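Local coordinates for protein aminoglycoside N(3)-acetyltransferase (Enterobacter cloacae, PDB 6NP3) that probably confers resistance to gentamicin and other 2-deoxystreptamine antibiotics by transferring an acetyl group from acetyl-CoA to their N3 amine, at residues 1-9 with 30-38; 151-162 with 244-255. All blocks are in the same frame, centred on the assembly; numbering follows the deposited sequence. Where two conformers were deposited one is given.

Contact 1 (1-9 with 30-38)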
# COMPACT_ATOMS: atom_id res chain seq x y z
N THR A 1 29.27 3.88 7.75
CA THR A 1 29.30 2.48 7.33
C THR A 1 27.89 1.97 7.04
O THR A 1 26.95 2.29 7.77
CB THR A 1 29.97 1.59 8.39
OG1 THR A 1 30.07 0.25 7.91
CG2 THR A 1 29.18 1.61 9.70
N PRO A 2 27.73 1.18 5.97
CA PRO A 2 26.38 0.73 5.60
C PRO A 2 25.78 -0.15 6.68
O PRO A 2 26.47 -0.90 7.37
CB PRO A 2 26.60 -0.06 4.30
CG PRO A 2 27.97 0.32 3.82
CD PRO A 2 28.76 0.62 5.08
N TRP A 3 24.46 -0.07 6.80
CA TRP A 3 23.75 -0.85 7.80
C TRP A 3 23.72 -2.32 7.41
O TRP A 3 23.48 -2.67 6.25
CB TRP A 3 22.31 -0.35 7.90
CG TRP A 3 22.21 1.07 8.33
CD1 TRP A 3 21.98 2.15 7.54
CD2 TRP A 3 22.32 1.56 9.67
NE1 TRP A 3 21.96 3.29 8.29
CE2 TRP A 3 22.15 2.96 9.61
CE3 TRP A 3 22.54 0.96 10.91
CZ2 TRP A 3 22.19 3.76 10.73
CZ3 TRP A 3 22.59 1.77 12.03
CH2 TRP A 3 22.42 3.15 11.93
N SER A 4 23.97 -3.17 8.39
CA SER A 4 23.88 -4.61 8.22
C SER A 4 22.46 -5.08 8.51
O SER A 4 21.69 -4.43 9.22
CB SER A 4 24.83 -5.32 9.18
OG SER A 4 24.38 -5.15 10.50
N LYS A 5 22.13 -6.26 7.99
CA LYS A 5 20.83 -6.86 8.30
C LYS A 5 20.64 -6.98 9.80
O LYS A 5 19.59 -6.61 10.34
CB LYS A 5 20.70 -8.23 7.62
CG LYS A 5 19.42 -8.96 8.02
CD LYS A 5 19.18 -10.21 7.19
CE LYS A 5 20.23 -11.27 7.45
NZ LYS A 5 19.87 -12.58 6.84
N SER A 6 21.65 -7.51 10.50
CA SER A 6 21.52 -7.69 11.95
C SER A 6 21.17 -6.39 12.65
O SER A 6 20.33 -6.38 13.57
CB SER A 6 22.82 -8.27 12.52
OG SER A 6 22.82 -8.23 13.94
N GLU A 7 21.82 -5.29 12.29
CA GLU A 7 21.53 -4.02 12.94
C GLU A 7 20.08 -3.61 12.69
O GLU A 7 19.38 -3.16 13.61
CB GLU A 7 22.46 -2.94 12.41
CG GLU A 7 23.91 -3.03 12.90
CD GLU A 7 24.82 -2.02 12.22
OE1 GLU A 7 24.85 -1.98 10.97
OE2 GLU A 7 25.50 -1.26 12.93
N LEU A 8 19.62 -3.76 11.45
CA LEU A 8 18.24 -3.42 11.14
C LEU A 8 17.26 -4.28 11.92
O LEU A 8 16.24 -3.77 12.41
CB LEU A 8 17.99 -3.57 9.65
CG LEU A 8 18.83 -2.66 8.76
CD1 LEU A 8 18.55 -2.96 7.30
CD2 LEU A 8 18.58 -1.19 9.02
N VAL A 9 17.53 -5.58 12.04
CA VAL A 9 16.63 -6.45 12.78
C VAL A 9 16.52 -5.99 14.23
O VAL A 9 15.43 -5.99 14.82
CB VAL A 9 17.08 -7.92 12.66
CG1 VAL A 9 16.24 -8.75 13.57
CG2 VAL A 9 16.94 -8.38 11.23
N ARG A 30 16.12 6.67 0.75
CA ARG A 30 17.05 7.78 0.94
C ARG A 30 17.22 8.10 2.42
O ARG A 30 18.33 8.41 2.88
CB ARG A 30 16.55 9.01 0.17
CG ARG A 30 17.60 10.10 -0.07
CD ARG A 30 17.14 11.20 -1.04
NE ARG A 30 16.03 10.80 -1.91
CZ ARG A 30 16.17 10.12 -3.05
NH1 ARG A 30 17.37 9.75 -3.47
NH2 ARG A 30 15.09 9.81 -3.76
N ALA A 31 16.14 8.02 3.19
CA ALA A 31 16.24 8.29 4.62
C ALA A 31 16.95 7.16 5.35
O ALA A 31 17.66 7.40 6.33
CB ALA A 31 14.84 8.45 5.22
N VAL A 32 16.79 5.92 4.88
CA VAL A 32 17.44 4.78 5.53
C VAL A 32 18.95 4.88 5.42
O VAL A 32 19.68 4.59 6.37
CB VAL A 32 16.90 3.46 4.94
CG1 VAL A 32 17.73 2.28 5.42
CG2 VAL A 32 15.43 3.28 5.29
N GLY A 33 19.45 5.27 4.25
CA GLY A 33 20.88 5.36 4.03
C GLY A 33 21.48 4.07 3.51
O GLY A 33 20.79 3.06 3.31
N PRO A 34 22.79 4.08 3.29
CA PRO A 34 23.45 2.93 2.67
C PRO A 34 23.20 1.64 3.43
O PRO A 34 23.26 1.59 4.67
CB PRO A 34 24.93 3.31 2.69
CG PRO A 34 24.94 4.80 2.72
CD PRO A 34 23.71 5.22 3.48
N LEU A 35 22.95 0.58 2.67
CA LEU A 35 22.70 -0.75 3.20
C LEU A 35 23.76 -1.71 2.68
O LEU A 35 24.23 -1.59 1.54
CB LEU A 35 21.32 -1.22 2.76
CG LEU A 35 20.16 -0.38 3.28
CD1 LEU A 35 18.86 -0.80 2.61
CD2 LEU A 35 20.06 -0.48 4.79
N ALA A 36 24.12 -2.67 3.53
CA ALA A 36 25.21 -3.58 3.22
C ALA A 36 25.10 -4.16 1.82
O ALA A 36 26.08 -4.21 1.07
CB ALA A 36 25.25 -4.70 4.26
N ASP A 37 23.90 -4.62 1.45
CA ASP A 37 23.67 -5.24 0.14
C ASP A 37 22.51 -4.58 -0.58
O ASP A 37 21.74 -5.23 -1.31
CB ASP A 37 23.45 -6.73 0.28
CG ASP A 37 24.68 -7.45 0.74
OD1 ASP A 37 25.70 -7.34 0.05
OD2 ASP A 37 24.63 -8.09 1.81
N GLY A 38 22.38 -3.28 -0.41
CA GLY A 38 21.33 -2.54 -1.04
C GLY A 38 19.98 -2.80 -0.40
O GLY A 38 19.88 -3.34 0.70

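Contact 2 (151-162 with 244-255)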
# COMPACT_ATOMS: atom_id res chain seq x y z
N LEU A 151 -6.43 -5.32 7.85
CA LEU A 151 -7.01 -4.64 8.99
C LEU A 151 -7.70 -5.62 9.92
O LEU A 151 -7.82 -5.33 11.11
CB LEU A 151 -8.04 -3.61 8.56
CG LEU A 151 -7.46 -2.41 7.82
CD1 LEU A 151 -8.54 -1.57 7.17
CD2 LEU A 151 -6.56 -1.57 8.70
N ALA A 152 -8.12 -6.77 9.42
CA ALA A 152 -8.69 -7.82 10.25
C ALA A 152 -7.64 -8.77 10.83
O ALA A 152 -7.98 -9.67 11.61
CB ALA A 152 -9.74 -8.61 9.44
N HIS A 153 -6.37 -8.59 10.47
CA HIS A 153 -5.30 -9.52 10.76
C HIS A 153 -4.23 -8.87 11.62
O HIS A 153 -3.05 -9.16 11.51
CB HIS A 153 -4.69 -10.02 9.45
CG HIS A 153 -3.92 -11.29 9.55
ND1 HIS A 153 -4.27 -12.35 10.36
CD2 HIS A 153 -2.81 -11.68 8.88
CE1 HIS A 153 -3.41 -13.35 10.17
NE2 HIS A 153 -2.52 -12.96 9.28
N ALA A 154 -4.67 -7.98 12.51
CA ALA A 154 -3.78 -7.38 13.50
C ALA A 154 -2.69 -6.57 12.82
O ALA A 154 -1.58 -6.47 13.33
CB ALA A 154 -3.20 -8.40 14.49
N GLY A 155 -2.98 -5.99 11.66
CA GLY A 155 -1.93 -5.37 10.88
C GLY A 155 -1.28 -4.21 11.61
O GLY A 155 -1.95 -3.42 12.30
N LYS A 156 0.02 -4.04 11.35
CA LYS A 156 0.80 -2.90 11.81
C LYS A 156 1.38 -2.21 10.59
O LYS A 156 1.84 -2.87 9.64
CB LYS A 156 1.96 -3.32 12.72
CG LYS A 156 1.53 -4.04 13.96
CD LYS A 156 2.72 -4.36 14.83
CE LYS A 156 2.35 -5.17 16.05
NZ LYS A 156 3.54 -5.38 16.97
N ILE A 157 1.32 -0.88 10.58
CA ILE A 157 1.88 -0.09 9.50
C ILE A 157 3.26 0.39 9.93
O ILE A 157 3.38 1.08 10.95
CB ILE A 157 0.96 1.08 9.13
CG1 ILE A 157 -0.39 0.54 8.63
CG2 ILE A 157 1.63 1.94 8.07
CD1 ILE A 157 -1.52 1.52 8.65
N LEU A 158 4.29 0.06 9.16
CA LEU A 158 5.68 0.36 9.52
C LEU A 158 6.18 1.43 8.57
O LEU A 158 6.47 1.17 7.40
CB LEU A 158 6.50 -0.92 9.41
CG LEU A 158 8.01 -0.76 9.52
CD1 LEU A 158 8.41 -0.10 10.81
CD2 LEU A 158 8.68 -2.13 9.38
N SER A 159 6.22 2.65 9.06
CA SER A 159 6.64 3.79 8.27
C SER A 159 8.11 4.06 8.57
O SER A 159 8.46 4.38 9.71
CB SER A 159 5.81 5.03 8.60
OG SER A 159 6.31 6.18 7.93
N ILE A 160 8.95 3.90 7.56
CA ILE A 160 10.39 4.04 7.71
C ILE A 160 10.80 5.26 6.90
O ILE A 160 11.09 5.17 5.70
CB ILE A 160 11.12 2.76 7.25
CG1 ILE A 160 10.71 1.60 8.14
CG2 ILE A 160 12.62 2.97 7.28
CD1 ILE A 160 11.19 0.24 7.64
N GLY A 161 10.84 6.40 7.58
CA GLY A 161 11.14 7.67 6.97
C GLY A 161 10.11 8.20 6.01
O GLY A 161 10.38 9.19 5.32
N ALA A 162 8.95 7.56 5.91
CA ALA A 162 7.90 8.00 5.00
C ALA A 162 7.00 9.03 5.67
O ALA A 162 6.85 9.04 6.89
CB ALA A 162 7.07 6.80 4.56
N ALA A 244 16.66 6.28 9.29
CA ALA A 244 15.34 6.86 9.08
C ALA A 244 14.53 6.88 10.37
O ALA A 244 14.42 5.87 11.06
CB ALA A 244 14.58 6.03 8.05
N GLN A 245 13.91 8.02 10.65
CA GLN A 245 12.91 8.08 11.70
C GLN A 245 11.72 7.23 11.28
O GLN A 245 11.14 7.44 10.21
CB GLN A 245 12.45 9.52 11.92
CG GLN A 245 13.52 10.47 12.41
CD GLN A 245 13.41 11.83 11.76
OE1 GLN A 245 12.57 12.65 12.14
NE2 GLN A 245 14.24 12.07 10.76
N SER A 246 11.34 6.30 12.15
CA SER A 246 10.33 5.31 11.83
C SER A 246 9.29 5.23 12.93
O SER A 246 9.50 5.66 14.06
CB SER A 246 11.01 3.94 11.66
OG SER A 246 12.01 4.00 10.67
N ARG A 247 8.12 4.71 12.54
CA ARG A 247 6.98 4.58 13.42
C ARG A 247 6.29 3.26 13.14
O ARG A 247 6.26 2.80 12.00
CB ARG A 247 5.92 5.66 13.10
CG ARG A 247 6.31 7.08 13.50
CD ARG A 247 5.82 8.11 12.48
NE ARG A 247 6.39 7.82 11.17
CZ ARG A 247 7.54 8.33 10.73
NH1 ARG A 247 8.23 9.18 11.47
NH2 ARG A 247 7.99 7.98 9.53
N LEU A 248 5.69 2.68 14.17
CA LEU A 248 4.95 1.42 14.05
C LEU A 248 3.54 1.66 14.55
O LEU A 248 3.32 1.90 15.74
CB LEU A 248 5.66 0.31 14.81
CG LEU A 248 5.15 -1.09 14.56
CD1 LEU A 248 5.29 -1.52 13.11
CD2 LEU A 248 5.92 -2.06 15.44
N ILE A 249 2.59 1.62 13.63
CA ILE A 249 1.23 2.10 13.85
C ILE A 249 0.25 0.93 13.84
O ILE A 249 0.33 0.06 12.96
CB ILE A 249 0.86 3.07 12.71
CG1 ILE A 249 1.74 4.32 12.77
CG2 ILE A 249 -0.61 3.46 12.75
CD1 ILE A 249 1.74 5.15 11.52
N ASP A 250 -0.67 0.90 14.80
CA ASP A 250 -1.75 -0.08 14.76
C ASP A 250 -2.72 0.31 13.64
O ASP A 250 -3.32 1.39 13.66
CB ASP A 250 -2.48 -0.15 16.10
CG ASP A 250 -3.56 -1.21 16.10
OD1 ASP A 250 -3.24 -2.38 16.36
OD2 ASP A 250 -4.72 -0.95 15.78
N ALA A 251 -2.86 -0.57 12.65
CA ALA A 251 -3.61 -0.22 11.44
C ALA A 251 -5.09 -0.08 11.72
O ALA A 251 -5.74 0.86 11.25
CB ALA A 251 -3.39 -1.27 10.35
N ALA A 252 -5.66 -1.02 12.46
CA ALA A 252 -7.08 -0.91 12.77
C ALA A 252 -7.38 0.38 13.52
O ALA A 252 -8.41 1.02 13.28
CB ALA A 252 -7.54 -2.12 13.58
N ASP A 253 -6.49 0.77 14.43
CA ASP A 253 -6.72 1.98 15.21
C ASP A 253 -6.68 3.24 14.34
O ASP A 253 -7.55 4.10 14.47
CB ASP A 253 -5.71 2.09 16.34
CG ASP A 253 -6.11 3.12 17.36
OD1 ASP A 253 -7.19 2.97 17.96
OD2 ASP A 253 -5.35 4.08 17.55
N ILE A 254 -5.70 3.37 13.45
CA ILE A 254 -5.63 4.58 12.62
C ILE A 254 -6.79 4.63 11.63
O ILE A 254 -7.32 5.70 11.35
CB ILE A 254 -4.26 4.75 11.94
CG1 ILE A 254 -4.09 6.20 11.44
CG2 ILE A 254 -4.06 3.73 10.83
CD1 ILE A 254 -2.74 6.53 10.89
N VAL A 255 -7.21 3.48 11.11
CA VAL A 255 -8.35 3.46 10.20
C VAL A 255 -9.64 3.82 10.92
O VAL A 255 -10.45 4.60 10.41
CB VAL A 255 -8.42 2.12 9.44
CG1 VAL A 255 -9.73 1.99 8.68
CG2 VAL A 255 -7.23 2.03 8.49
O HOH W 1 -4.39 -3.43 13.56

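Contact 1 (1-9 with 30-38)
Trp3 and Leu35 face each other in a single backbone bridge that ties the N-terminal arm to the turn after helix 29-32. Trp3 N donates to Pro34 O (3.0 Å, 166° at the hydrogen), and Ala36 N returns a bond to Trp3 O (2.8 Å), so both polar backbone groups of the tryptophan are engaged by the same turn. The Trp3 side chain rises from this bridge. Its CB rests on the methyl CD2 of Leu35 at 3.8 Å; CG, set beside its own backbone N (chi1 -62°), passes near Pro34 O; CD1 comes nearer still to that oxygen; and farther along the five-membered ring NE1 lies 3.3 Å from Val32 O. The ring thus follows the carbonyls where the helix gives way to Gly33, whose positive phi turns the chain out of the helix. Leu35 CD2 reaches past Trp3 to meet Leu8 CD1, the two leucine side chains crossing at about a right angle. At the exposed end the Pro2 and Pro34 rings touch through their CB atoms (4.1 Å). Next to the bridge, Ser4 and Glu7 build a capping box: Glu7 N donates to Ser4 OG, while Ser4 N runs almost straight (175°) to the anti lone pair of Glu7 OE1, fixing the start of helix 5-15. The contact lies at the periphery of the fold, where Leu8 also packs on Thr41 and Ala45 of helix 39-50 and Val32 reaches Ala244 of strand 244-250.

Contact 2 (151-162 with 244-255)
Ile157 and Ile249 form a hydrogen-bonded pair of the antiparallel pairing of 156-160 with 244-250, inside the seven-stranded mixed sheet of this antibiotic N-acetyltransferase fold. Ile157 N donates to Ile249 O at 2.7 Å, in the carbonyl plane, and Ile249 N answers to Ile157 O; Ser159 and Arg247 repeat the exchange. The tight part lies on the face bearing Ile157 and Ile249, whose CB atoms stand 4.1 Å apart. The CD1 methyl of Ile157, carried on a CG1 beside the backbone N (chi1 -63°), reaches Ala251 CB at 3.8 Å and Ile254 CG2 at the start of helix 251-265. Leu151 closes this apolar patch, its CD2 against both Ala251 CB and Val255 CG2. On the other face Leu248 CD1 meets the CB atoms of Lys156 and Leu158; beyond this apolar contact the extended Lys156 chain carries NZ away to a salt bridge with Asp21, and Leu15 of helix 5-15 covers Leu248.

The looser side is where strand turns into helix. Exposed Asp250 is the N-cap, its OD2 accepting from Asp253 N in the conformer given, and Ala251 N bonds to Gly155 O. A water donates to that same oxygen (2.7 Å) and accepts from Ala252 N, so solvent takes part in the junction. At the far end, on the Ile157 face, Arg247 bends at chi2 and chi3 to bring its guanidinium back over the neighbouring strand. Its NH2 donates to Ser159 OG at 2.9 Å and 175°, the oxygen lying only 2° out of the guanidinium plane.

The contacts stand in series along the chain, and their centres are 21 Å apart. Contact 1 is peripheral, a small interface of one backbone bridge, proline rings and a tryptophan between the N-terminal arm with the first turn of helix 5-15 and the end of helix 29-32 with the turn after it; contact 2 is nearer the core, burying more than twice the surface through a regular strand ladder and branched aliphatic side chains. Helix 5-15 serves both, starting in contact 1 and lying over the Leu248 face of contact 2. They meet where Val32 CG2 packs 3.5 Å from Ile160 CG2 and Ala31 CB touches Ala244 CB, so helix 29-32 rests on the end of the strand pair.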